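Local coordinates for protein P47 (Clostridium botulinum, PDB 6EKT) that has the tubular lipid-binding (TULIP) type of fold and may belong to the progenitor complex that protects botulinum neurotoxin in the host gut, at residues G322-T327 with S382-S387; S334-Q339 with W386-I391; L287-L292 with Y299-N304; L316-R321 with S340-V345. One frame throughout, in Å; residues are numbered along the deposited sequence. Where two conformers were deposited one is given.

Interaction 1 of 4, residues G322-T327 with S382-S387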
# COMPACT_ATOMS: atom_id res chain seq x y z
N GLY A 322 -2.89 -15.69 -32.67
CA GLY A 322 -2.33 -17.04 -32.78
C GLY A 322 -2.82 -17.76 -34.02
O GLY A 322 -3.39 -17.16 -34.94
N LEU A 323 -2.56 -19.06 -34.06
CA LEU A 323 -2.95 -19.90 -35.19
C LEU A 323 -3.19 -21.31 -34.67
O LEU A 323 -2.71 -21.67 -33.59
CB LEU A 323 -1.87 -19.89 -36.29
CG LEU A 323 -0.45 -20.28 -35.93
CD1 LEU A 323 -0.28 -21.81 -35.95
CD2 LEU A 323 0.51 -19.62 -36.91
N VAL A 324 -3.91 -22.10 -35.46
CA VAL A 324 -4.10 -23.52 -35.14
C VAL A 324 -4.10 -24.29 -36.47
O VAL A 324 -4.81 -23.91 -37.41
CB VAL A 324 -5.37 -23.79 -34.27
CG1 VAL A 324 -6.66 -23.35 -34.97
CG2 VAL A 324 -5.43 -25.25 -33.81
N ARG A 325 -3.28 -25.33 -36.54
CA ARG A 325 -3.13 -26.13 -37.76
C ARG A 325 -3.89 -27.44 -37.60
O ARG A 325 -4.02 -27.94 -36.47
CB ARG A 325 -1.65 -26.41 -38.05
CG ARG A 325 -0.76 -25.17 -37.98
CD ARG A 325 0.68 -25.45 -38.37
NE ARG A 325 1.30 -24.17 -38.70
CZ ARG A 325 1.25 -23.60 -39.92
NH1 ARG A 325 0.66 -24.21 -40.97
NH2 ARG A 325 1.81 -22.42 -40.09
N LEU A 326 -4.38 -28.01 -38.71
CA LEU A 326 -5.00 -29.33 -38.61
C LEU A 326 -3.99 -30.45 -38.39
O LEU A 326 -3.06 -30.65 -39.19
CB LEU A 326 -5.89 -29.65 -39.82
CG LEU A 326 -7.05 -28.67 -40.10
CD1 LEU A 326 -7.93 -29.29 -41.18
CD2 LEU A 326 -7.86 -28.39 -38.85
N THR A 327 -4.18 -31.17 -37.29
CA THR A 327 -3.42 -32.39 -37.00
C THR A 327 -3.56 -33.38 -38.15
O THR A 327 -4.67 -33.73 -38.57
CB THR A 327 -3.89 -32.98 -35.66
OG1 THR A 327 -3.68 -31.99 -34.66
CG2 THR A 327 -3.13 -34.27 -35.29
N SER A 382 -14.64 -26.03 -37.22
CA SER A 382 -14.81 -26.55 -35.85
C SER A 382 -13.57 -26.35 -34.99
O SER A 382 -13.67 -25.88 -33.85
CB SER A 382 -15.24 -28.02 -35.87
OG SER A 382 -16.61 -28.10 -36.30
N VAL A 383 -12.40 -26.67 -35.54
CA VAL A 383 -11.15 -26.56 -34.78
C VAL A 383 -10.91 -25.10 -34.38
O VAL A 383 -10.50 -24.83 -33.24
CB VAL A 383 -9.93 -27.15 -35.57
CG1 VAL A 383 -8.59 -26.84 -34.86
CG2 VAL A 383 -10.06 -28.66 -35.70
N THR A 384 -11.19 -24.18 -35.30
CA THR A 384 -10.96 -22.74 -35.05
C THR A 384 -11.89 -22.22 -33.96
O THR A 384 -11.44 -21.55 -33.03
CB THR A 384 -11.11 -21.94 -36.35
OG1 THR A 384 -10.21 -22.48 -37.34
CG2 THR A 384 -10.79 -20.44 -36.13
N HIS A 385 -13.17 -22.59 -34.04
CA HIS A 385 -14.16 -22.28 -33.03
C HIS A 385 -13.79 -22.84 -31.66
O HIS A 385 -13.77 -22.06 -30.69
CB HIS A 385 -15.55 -22.79 -33.44
CG HIS A 385 -16.62 -22.45 -32.46
ND1 HIS A 385 -17.05 -21.16 -32.23
CD2 HIS A 385 -17.35 -23.24 -31.63
CE1 HIS A 385 -18.00 -21.17 -31.31
NE2 HIS A 385 -18.20 -22.42 -30.93
N TRP A 386 -13.48 -24.14 -31.57
CA TRP A 386 -13.05 -24.74 -30.29
C TRP A 386 -11.79 -24.07 -29.71
O TRP A 386 -11.69 -23.82 -28.49
CB TRP A 386 -12.79 -26.25 -30.46
CG TRP A 386 -13.91 -27.14 -30.01
CD1 TRP A 386 -13.89 -28.00 -28.94
CD2 TRP A 386 -15.20 -27.29 -30.61
NE1 TRP A 386 -15.09 -28.66 -28.84
CE2 TRP A 386 -15.91 -28.24 -29.85
CE3 TRP A 386 -15.84 -26.71 -31.72
CZ2 TRP A 386 -17.23 -28.63 -30.15
CZ3 TRP A 386 -17.16 -27.10 -32.03
CH2 TRP A 386 -17.83 -28.05 -31.24
N SER A 387 -10.84 -23.75 -30.58
CA SER A 387 -9.59 -23.09 -30.14
C SER A 387 -9.88 -21.71 -29.53
O SER A 387 -9.37 -21.36 -28.44
CB SER A 387 -8.61 -22.94 -31.32
OG SER A 387 -8.19 -24.21 -31.79
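Val324 of the strand sets both of its methyls against the helix. CG2 lies 3.7 Å from Val383 CG1, and the pair of methyls, CG1 and CG2, straddles the hydroxyl of Ser387, each 3.6 Å from its OG. Val383 forks: CG1 turns to Val324, while CG2 meets Leu326 CD2 at 3.9 Å. That fork follows from its first torsion, which places CG1 anti to the backbone N (chi1 171°) and leaves CG2 beside the N. Thr384 adds only a marginal touch on the flank of Val324. This is consistent with the sheet wrapped around a long helix that P47 shares with TULIP proteins, with strand 322-326 lying 9.0 Å from the helix axis and running at 140° to it. The apolar contact would leave the Ser387 hydroxyl without a polar partner, but OG turns back along the helix and donates to Val383 O at 2.8 Å. It comes from above the carbonyl plane, 37° out of it, and from the face opposite to the one used by the backbone N of Ser387, whose helical bond to the same oxygen is 2.9 Å. Farther out, Tyr299 packs on Val383 and Pro301 on Ser387, while Leu326 also rests on Val379 and Leu380. Thr384 OG1 is hydrogen-bonded to Ser334 OG on the next strand and to Leu380 O one turn back.

Interaction 2 of 4, residues S334-Q339 with W386-I391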
# COMPACT_ATOMS: atom_id res chain seq x y z
N SER A 334 -5.72 -21.94 -39.45
CA SER A 334 -6.41 -20.68 -39.24
C SER A 334 -5.52 -19.73 -38.46
O SER A 334 -4.85 -20.16 -37.53
CB SER A 334 -7.66 -20.91 -38.39
OG SER A 334 -8.69 -21.41 -39.19
N ASP A 335 -5.52 -18.45 -38.85
CA ASP A 335 -5.11 -17.38 -37.94
C ASP A 335 -6.31 -16.94 -37.12
O ASP A 335 -7.44 -16.95 -37.62
CB ASP A 335 -4.60 -16.17 -38.73
CG ASP A 335 -3.41 -16.51 -39.60
OD1 ASP A 335 -2.38 -16.95 -39.07
OD2 ASP A 335 -3.53 -16.34 -40.82
N PHE A 336 -6.06 -16.56 -35.87
CA PHE A 336 -7.11 -15.95 -35.05
C PHE A 336 -6.60 -14.82 -34.16
O PHE A 336 -5.41 -14.73 -33.86
CB PHE A 336 -7.84 -17.00 -34.23
CG PHE A 336 -6.94 -17.79 -33.32
CD1 PHE A 336 -6.50 -17.25 -32.10
CD2 PHE A 336 -6.54 -19.07 -33.66
CE1 PHE A 336 -5.67 -17.97 -31.25
CE2 PHE A 336 -5.70 -19.81 -32.80
CZ PHE A 336 -5.27 -19.25 -31.60
N GLU A 337 -7.52 -13.95 -33.77
CA GLU A 337 -7.21 -12.86 -32.84
C GLU A 337 -8.32 -12.82 -31.83
O GLU A 337 -9.47 -13.06 -32.19
CB GLU A 337 -7.15 -11.53 -33.59
CG GLU A 337 -5.93 -11.41 -34.47
CD GLU A 337 -5.75 -10.03 -35.08
OE1 GLU A 337 -5.78 -9.02 -34.34
OE2 GLU A 337 -5.57 -9.97 -36.31
N ILE A 338 -8.00 -12.51 -30.58
CA ILE A 338 -9.01 -12.43 -29.54
C ILE A 338 -8.74 -11.15 -28.75
O ILE A 338 -7.58 -10.82 -28.46
CB ILE A 338 -8.94 -13.66 -28.58
CG1 ILE A 338 -9.24 -14.97 -29.35
CG2 ILE A 338 -9.94 -13.55 -27.43
CD1 ILE A 338 -8.93 -16.22 -28.56
N GLN A 339 -9.82 -10.47 -28.38
CA GLN A 339 -9.78 -9.34 -27.46
C GLN A 339 -10.77 -9.58 -26.30
O GLN A 339 -11.98 -9.63 -26.54
CB GLN A 339 -10.12 -8.04 -28.21
CG GLN A 339 -9.23 -7.75 -29.42
CD GLN A 339 -9.76 -8.35 -30.71
OE1 GLN A 339 -10.97 -8.52 -30.90
NE2 GLN A 339 -8.85 -8.67 -31.63
N TRP A 386 -13.48 -24.14 -31.57
CA TRP A 386 -13.05 -24.74 -30.29
C TRP A 386 -11.79 -24.07 -29.71
O TRP A 386 -11.69 -23.82 -28.49
CB TRP A 386 -12.79 -26.25 -30.46
CG TRP A 386 -13.91 -27.14 -30.01
CD1 TRP A 386 -13.89 -28.00 -28.94
CD2 TRP A 386 -15.20 -27.29 -30.61
NE1 TRP A 386 -15.09 -28.66 -28.84
CE2 TRP A 386 -15.91 -28.24 -29.85
CE3 TRP A 386 -15.84 -26.71 -31.72
CZ2 TRP A 386 -17.23 -28.63 -30.15
CZ3 TRP A 386 -17.16 -27.10 -32.03
CH2 TRP A 386 -17.83 -28.05 -31.24
N SER A 387 -10.84 -23.75 -30.58
CA SER A 387 -9.59 -23.09 -30.14
C SER A 387 -9.88 -21.71 -29.53
O SER A 387 -9.37 -21.36 -28.44
CB SER A 387 -8.61 -22.94 -31.32
OG SER A 387 -8.19 -24.21 -31.79
N ILE A 388 -10.66 -20.90 -30.24
CA ILE A 388 -11.01 -19.56 -29.76
C ILE A 388 -11.79 -19.65 -28.44
O ILE A 388 -11.43 -18.96 -27.46
CB ILE A 388 -11.80 -18.75 -30.84
CG1 ILE A 388 -10.86 -18.33 -31.99
CG2 ILE A 388 -12.44 -17.50 -30.21
CD1 ILE A 388 -11.57 -17.81 -33.24
N LYS A 389 -12.79 -20.53 -28.39
CA LYS A 389 -13.62 -20.68 -27.16
C LYS A 389 -12.78 -21.18 -25.98
O LYS A 389 -12.93 -20.68 -24.84
CB LYS A 389 -14.82 -21.59 -27.39
CG LYS A 389 -15.84 -20.99 -28.36
CD LYS A 389 -16.65 -19.87 -27.74
CE LYS A 389 -17.56 -20.37 -26.62
NZ LYS A 389 -18.31 -19.25 -25.97
N SER A 390 -11.87 -22.12 -26.26
CA SER A 390 -10.97 -22.65 -25.21
C SER A 390 -10.14 -21.53 -24.57
O SER A 390 -10.14 -21.38 -23.34
CB SER A 390 -10.05 -23.75 -25.75
OG SER A 390 -9.23 -24.26 -24.71
N ILE A 391 -9.47 -20.75 -25.42
CA ILE A 391 -8.61 -19.67 -24.96
C ILE A 391 -9.43 -18.63 -24.21
O ILE A 391 -9.08 -18.26 -23.08
CB ILE A 391 -7.81 -19.05 -26.13
CG1 ILE A 391 -6.86 -20.10 -26.72
CG2 ILE A 391 -7.07 -17.77 -25.68
CD1 ILE A 391 -6.24 -19.69 -28.05
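The backbone bond from Ser390 N to Trp386 O, 2.8 Å long, belongs to the helical turn that offers Ile388 and Ile391 to Phe336 and Ile338. Ile391 N closes the next bond of the turn on Ser387 O at 3.1 Å. Side chain to side chain, what crosses to the strand is apolar. Phe336 is touched at two places: its CB is 3.9 Å from Ile388 CD1, and the far end of its ring, at CE1, is 3.7 Å from Ile391 CD1. Both isoleucines approach the ring obliquely, the Ile388 side chain running antiparallel to that of Phe336. The ring has CG between the backbone N and the carbonyl carbon (chi1 58°), which turns it toward the helix, its CB beside Ile388 and its far end at Ile391. Ile338 inserts CD1 between the same two helix residues, 3.8 Å from Ile391 CG2 and 4.1 Å from Ile388 CG2, with the carbonyl oxygen of Ile388 also close to that methyl. Ile391 therefore divides its branches, CD1 to the phenyl ring and CG2 to Ile338. Strand and helix axes are 9.7 Å apart and diverge by 28°, and Phe336 and Ile338 each meet both Ile388 and Ile391. Leu320 of strand 315-326 packs beside Ile338 and Ile391, Ser363 of strand 352-368 reaches Ile388, and Trp289 lies against Ile391, so helix 374-394 runs within the hollow of the curled sheet.

Interaction 3 of 4, residues L287-L292 with Y299-N304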
# COMPACT_ATOMS: atom_id res chain seq x y z
N LEU A 287 3.28 -19.45 -27.12
CA LEU A 287 2.51 -20.09 -26.08
C LEU A 287 1.86 -21.31 -26.67
O LEU A 287 1.02 -21.21 -27.57
CB LEU A 287 1.48 -19.10 -25.52
CG LEU A 287 1.99 -17.70 -25.13
CD1 LEU A 287 0.81 -16.91 -24.57
CD2 LEU A 287 3.11 -17.78 -24.09
N ASN A 288 2.29 -22.47 -26.18
CA ASN A 288 1.84 -23.77 -26.69
C ASN A 288 0.64 -24.23 -25.88
O ASN A 288 0.81 -24.76 -24.77
CB ASN A 288 2.98 -24.79 -26.55
CG ASN A 288 4.13 -24.48 -27.47
OD1 ASN A 288 4.01 -24.61 -28.68
ND2 ASN A 288 5.27 -24.07 -26.90
N TRP A 289 -0.55 -23.98 -26.41
CA TRP A 289 -1.81 -24.40 -25.75
C TRP A 289 -1.85 -25.91 -25.53
O TRP A 289 -1.16 -26.67 -26.23
CB TRP A 289 -3.02 -23.96 -26.59
CG TRP A 289 -4.24 -23.71 -25.77
CD1 TRP A 289 -5.36 -24.47 -25.72
CD2 TRP A 289 -4.45 -22.63 -24.85
NE1 TRP A 289 -6.27 -23.93 -24.82
CE2 TRP A 289 -5.73 -22.79 -24.29
CE3 TRP A 289 -3.67 -21.52 -24.47
CZ2 TRP A 289 -6.27 -21.90 -23.35
CZ3 TRP A 289 -4.19 -20.62 -23.53
CH2 TRP A 289 -5.49 -20.82 -22.98
N TYR A 290 -2.65 -26.35 -24.55
CA TYR A 290 -2.89 -27.77 -24.35
C TYR A 290 -3.71 -28.38 -25.51
O TYR A 290 -4.36 -27.66 -26.27
CB TYR A 290 -3.54 -28.06 -22.99
CG TYR A 290 -4.80 -27.27 -22.69
CD1 TYR A 290 -6.06 -27.77 -23.04
CD2 TYR A 290 -4.73 -26.05 -22.03
CE1 TYR A 290 -7.22 -27.05 -22.73
CE2 TYR A 290 -5.88 -25.33 -21.73
CZ TYR A 290 -7.12 -25.84 -22.08
OH TYR A 290 -8.26 -25.10 -21.77
N GLY A 291 -3.64 -29.69 -25.65
CA GLY A 291 -4.35 -30.39 -26.72
C GLY A 291 -5.84 -30.29 -26.51
O GLY A 291 -6.33 -30.52 -25.41
N LEU A 292 -6.55 -29.93 -27.57
CA LEU A 292 -8.02 -29.90 -27.59
C LEU A 292 -8.60 -30.95 -28.51
O LEU A 292 -8.25 -31.00 -29.71
CB LEU A 292 -8.51 -28.53 -28.08
CG LEU A 292 -8.20 -27.32 -27.25
CD1 LEU A 292 -8.63 -26.12 -28.08
CD2 LEU A 292 -9.01 -27.42 -25.96
N TYR A 299 -5.94 -31.17 -31.27
CA TYR A 299 -5.39 -30.02 -31.98
C TYR A 299 -4.70 -29.09 -30.98
O TYR A 299 -5.03 -29.07 -29.80
CB TYR A 299 -6.51 -29.27 -32.70
CG TYR A 299 -7.16 -30.13 -33.73
CD1 TYR A 299 -8.25 -30.97 -33.37
CD2 TYR A 299 -6.70 -30.14 -35.05
CE1 TYR A 299 -8.84 -31.80 -34.32
CE2 TYR A 299 -7.30 -30.98 -36.00
CZ TYR A 299 -8.38 -31.78 -35.63
OH TYR A 299 -8.95 -32.59 -36.58
N TYR A 300 -3.72 -28.34 -31.47
CA TYR A 300 -2.76 -27.67 -30.59
C TYR A 300 -2.60 -26.20 -30.98
O TYR A 300 -1.67 -25.85 -31.72
CB TYR A 300 -1.42 -28.40 -30.70
CG TYR A 300 -1.52 -29.84 -30.24
CD1 TYR A 300 -1.43 -30.16 -28.88
CD2 TYR A 300 -1.77 -30.88 -31.16
CE1 TYR A 300 -1.53 -31.48 -28.45
CE2 TYR A 300 -1.89 -32.20 -30.74
CZ TYR A 300 -1.77 -32.48 -29.37
OH TYR A 300 -1.88 -33.78 -28.95
N PRO A 301 -3.48 -25.34 -30.45
CA PRO A 301 -3.35 -23.92 -30.79
C PRO A 301 -2.03 -23.32 -30.29
O PRO A 301 -1.45 -23.78 -29.27
CB PRO A 301 -4.53 -23.27 -30.05
CG PRO A 301 -5.49 -24.38 -29.78
CD PRO A 301 -4.74 -25.66 -29.74
N LYS A 302 -1.57 -22.31 -31.01
CA LYS A 302 -0.36 -21.58 -30.66
C LYS A 302 -0.74 -20.11 -30.52
O LYS A 302 -1.48 -19.59 -31.36
CB LYS A 302 0.72 -21.76 -31.74
CG LYS A 302 0.98 -23.20 -32.17
CD LYS A 302 1.56 -24.04 -31.03
CE LYS A 302 1.72 -25.48 -31.49
NZ LYS A 302 2.20 -26.24 -30.30
N ILE A 303 -0.26 -19.44 -29.47
CA ILE A 303 -0.49 -18.00 -29.35
C ILE A 303 0.87 -17.36 -29.54
O ILE A 303 1.82 -17.66 -28.80
CB ILE A 303 -1.11 -17.61 -27.97
CG1 ILE A 303 -2.49 -18.27 -27.79
CG2 ILE A 303 -1.23 -16.08 -27.83
CD1 ILE A 303 -3.06 -18.13 -26.37
N ASN A 304 0.97 -16.50 -30.56
CA ASN A 304 2.25 -15.88 -30.89
C ASN A 304 2.44 -14.49 -30.28
O ASN A 304 3.57 -14.10 -30.05
CB ASN A 304 2.47 -15.85 -32.39
CG ASN A 304 2.48 -17.25 -32.99
OD1 ASN A 304 3.20 -18.14 -32.50
ND2 ASN A 304 1.66 -17.47 -34.00
O HOH W 1 -0.09 -26.14 -28.66
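Trp289 and Pro301 form the tight part of this contact, their CB atoms 3.8 Å apart. Ile303 joins them, its CD1 reaching the six-membered ring of the indole obliquely at CE3, 3.9 Å away. With CG swung anti to the backbone N (chi1 -152°), the indole can extend toward helix 374-394, where its NE1 is hydrogen-bonded to Ser390 OG. Leu287 and Ile303 pack on the same face of the sheet and form an antiparallel hydrogen-bonded pair, Leu287 N giving to Ile303 O at 2.9 Å. On the other face, which is partly open to solvent, polar groups take over. Lys302, bent at chi2, brings NZ to Asn288 OD1 at 2.9 Å, and NZ also donates to water 1. That water gives its own hydrogens to Trp289 O and to Pro301 O, the latter at 2.8 Å. Pro301 O takes a further bond from Trp289 N, bent to 139° at the hydrogen. Beyond this point the pairing slips by one residue: the Tyr300 ring meets Gly291 obliquely, CE1 3.5 Å from its CA, and a second antiparallel ladder resumes at Leu292 and Tyr299, with Leu292 N to Tyr299 O 2.8 Å. Strand 297-311 continues the sheet through Lys302 to Leu323 of strand 315-326, where Ile303 also packs on Leu320, while Tyr290 and Leu292 rest against Ser390 of helix 374-394.

Interaction 4 of 4, residues L316-R321 with S340-V345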
# COMPACT_ATOMS: atom_id res chain seq x y z
N LEU A 316 -8.65 -6.17 -16.77
CA LEU A 316 -7.55 -6.46 -17.66
C LEU A 316 -8.09 -6.52 -19.07
O LEU A 316 -9.13 -7.15 -19.31
CB LEU A 316 -6.88 -7.79 -17.28
CG LEU A 316 -6.20 -7.88 -15.92
CD1 LEU A 316 -5.79 -9.34 -15.67
CD2 LEU A 316 -5.00 -6.93 -15.82
N LYS A 317 -7.41 -5.83 -20.00
CA LYS A 317 -7.71 -5.96 -21.42
C LYS A 317 -6.62 -6.83 -21.99
O LYS A 317 -5.43 -6.51 -21.89
CB LYS A 317 -7.76 -4.59 -22.12
CG LYS A 317 -7.99 -4.63 -23.63
CD LYS A 317 -8.10 -3.23 -24.25
CE LYS A 317 -9.55 -2.76 -24.31
NZ LYS A 317 -9.69 -1.50 -25.11
N ILE A 318 -7.04 -7.93 -22.62
CA ILE A 318 -6.12 -8.95 -23.12
C ILE A 318 -6.33 -9.03 -24.62
O ILE A 318 -7.46 -9.23 -25.09
CB ILE A 318 -6.35 -10.35 -22.47
CG1 ILE A 318 -6.20 -10.26 -20.95
CG2 ILE A 318 -5.39 -11.38 -23.05
CD1 ILE A 318 -6.75 -11.44 -20.17
N SER A 319 -5.25 -8.80 -25.36
CA SER A 319 -5.24 -8.85 -26.82
C SER A 319 -4.23 -9.91 -27.24
O SER A 319 -3.08 -9.92 -26.77
CB SER A 319 -4.90 -7.46 -27.39
OG SER A 319 -4.95 -7.46 -28.81
N LEU A 320 -4.66 -10.85 -28.09
CA LEU A 320 -3.76 -11.93 -28.50
C LEU A 320 -3.99 -12.34 -29.95
O LEU A 320 -5.10 -12.15 -30.49
CB LEU A 320 -3.88 -13.13 -27.54
CG LEU A 320 -5.20 -13.92 -27.53
CD1 LEU A 320 -5.14 -15.02 -28.59
CD2 LEU A 320 -5.52 -14.53 -26.16
N ARG A 321 -2.94 -12.91 -30.55
CA ARG A 321 -2.97 -13.40 -31.92
C ARG A 321 -2.30 -14.76 -31.92
O ARG A 321 -1.24 -14.94 -31.30
CB ARG A 321 -2.18 -12.45 -32.83
CG ARG A 321 -2.26 -12.67 -34.35
CD ARG A 321 -1.65 -11.46 -35.09
NE ARG A 321 -1.86 -10.19 -34.34
CZ ARG A 321 -0.92 -9.48 -33.69
NH1 ARG A 321 -1.25 -8.38 -33.04
NH2 ARG A 321 0.36 -9.85 -33.70
N SER A 340 -10.24 -9.71 -25.08
CA SER A 340 -11.02 -10.05 -23.90
C SER A 340 -10.87 -8.95 -22.85
O SER A 340 -9.78 -8.39 -22.69
CB SER A 340 -10.49 -11.35 -23.32
OG SER A 340 -11.25 -11.80 -22.21
N ILE A 341 -11.97 -8.65 -22.17
CA ILE A 341 -11.95 -7.71 -21.04
C ILE A 341 -12.37 -8.48 -19.80
O ILE A 341 -13.47 -9.03 -19.76
CB ILE A 341 -12.87 -6.49 -21.30
CG1 ILE A 341 -12.40 -5.75 -22.56
CG2 ILE A 341 -12.87 -5.55 -20.08
CD1 ILE A 341 -13.46 -4.89 -23.24
N ASN A 342 -11.50 -8.51 -18.80
CA ASN A 342 -11.68 -9.39 -17.65
C ASN A 342 -11.69 -8.58 -16.35
O ASN A 342 -10.64 -8.05 -15.94
CB ASN A 342 -10.58 -10.44 -17.61
CG ASN A 342 -10.60 -11.34 -18.85
OD1 ASN A 342 -10.14 -10.94 -19.91
ND2 ASN A 342 -11.20 -12.53 -18.72
N LYS A 343 -12.87 -8.51 -15.73
CA LYS A 343 -13.10 -7.65 -14.57
C LYS A 343 -12.60 -8.29 -13.28
O LYS A 343 -12.91 -9.45 -13.00
CB LYS A 343 -14.59 -7.30 -14.44
CG LYS A 343 -14.89 -6.29 -13.33
CD LYS A 343 -16.29 -6.45 -12.75
CE LYS A 343 -17.32 -5.68 -13.55
NZ LYS A 343 -18.69 -6.03 -13.08
N PHE A 344 -11.87 -7.51 -12.47
CA PHE A 344 -11.51 -7.95 -11.13
C PHE A 344 -12.75 -8.02 -10.23
O PHE A 344 -13.62 -7.14 -10.29
CB PHE A 344 -10.45 -7.01 -10.48
CG PHE A 344 -10.08 -7.42 -9.06
CD1 PHE A 344 -9.28 -8.55 -8.83
CD2 PHE A 344 -10.58 -6.72 -7.96
CE1 PHE A 344 -8.97 -8.95 -7.53
CE2 PHE A 344 -10.26 -7.11 -6.66
CZ PHE A 344 -9.47 -8.24 -6.44
N VAL A 345 -12.84 -9.07 -9.41
CA VAL A 345 -13.89 -9.24 -8.41
C VAL A 345 -13.23 -9.72 -7.13
O VAL A 345 -12.35 -10.58 -7.16
CB VAL A 345 -14.95 -10.32 -8.82
CG1 VAL A 345 -16.00 -10.49 -7.72
CG2 VAL A 345 -15.64 -9.96 -10.13
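Ser340 pairs with Ile318 as an antiparallel hydrogen-bonded pair. Its N donates to Ile318 O at 2.8 Å, and its O receives Ile318 N at 2.8 Å. The hydroxyl of Ser340, anti to the backbone N (chi1 -176°), looks forward along its own strand and donates to Asn342 OD1 at 2.7 Å, tilted 28° from the amide plane. Next comes Ile341, opposite Lys317 in a non-hydrogen-bonded pair on the other face of the sheet. Its CA lies 3.4 Å from Leu316 O in a CA-H...O contact, and the Lys317 CA makes the same kind of contact with Ser340 O. The side chains of Ile341 and Lys317 barely touch, CG1 to CE being 4.5 Å, and their face is the more exposed one. The Ile341 N points to the neighbouring strand, where Asp358 OD2 accepts its hydrogen bond. Asn342 returns to the buried face with Leu316 and Ile318 and forms the second hydrogen-bonded pair, N to Leu316 O at 2.8 Å and O from Leu316 N at 2.9 Å. The Ile318 side chain crosses that of Asn342 at about a right angle, its CD1 lying 3.4 Å from OD1. With Ser340 OG on OD1 and Glu356 O bonded to ND2, the buried amide is held at both ends. The pair belongs to the hairpin of strands 315-326 and 329-347, flanked by strands 297-311 and 352-368, with Leu395, just past helix 374-394, packing on Ile318 and Ser340.

How the interactions relate
All four interactions lie in one curled antiparallel sheet and the helix it surrounds, at one end of the elongated chain. Along the chain interaction 3 closes first; then come 316-321, 322-327, 334-339 and 340-345, and helix 374-394 last, so interaction 4 alternates with both 1 and 2. Interactions 1 and 2 have centres about 7 Å apart and share that helix, which faces adjacent strands of one hairpin. Interaction 3 is about 9 to 10 Å from both, centre to centre, its strand 297-311 bordering strand 315-326. Interaction 4, about 21 Å from interaction 1 between centres, continues the same hairpin toward the middle of the chain. Sheet pairing and helix packing thus run along a single wrapped, TULIP-like domain.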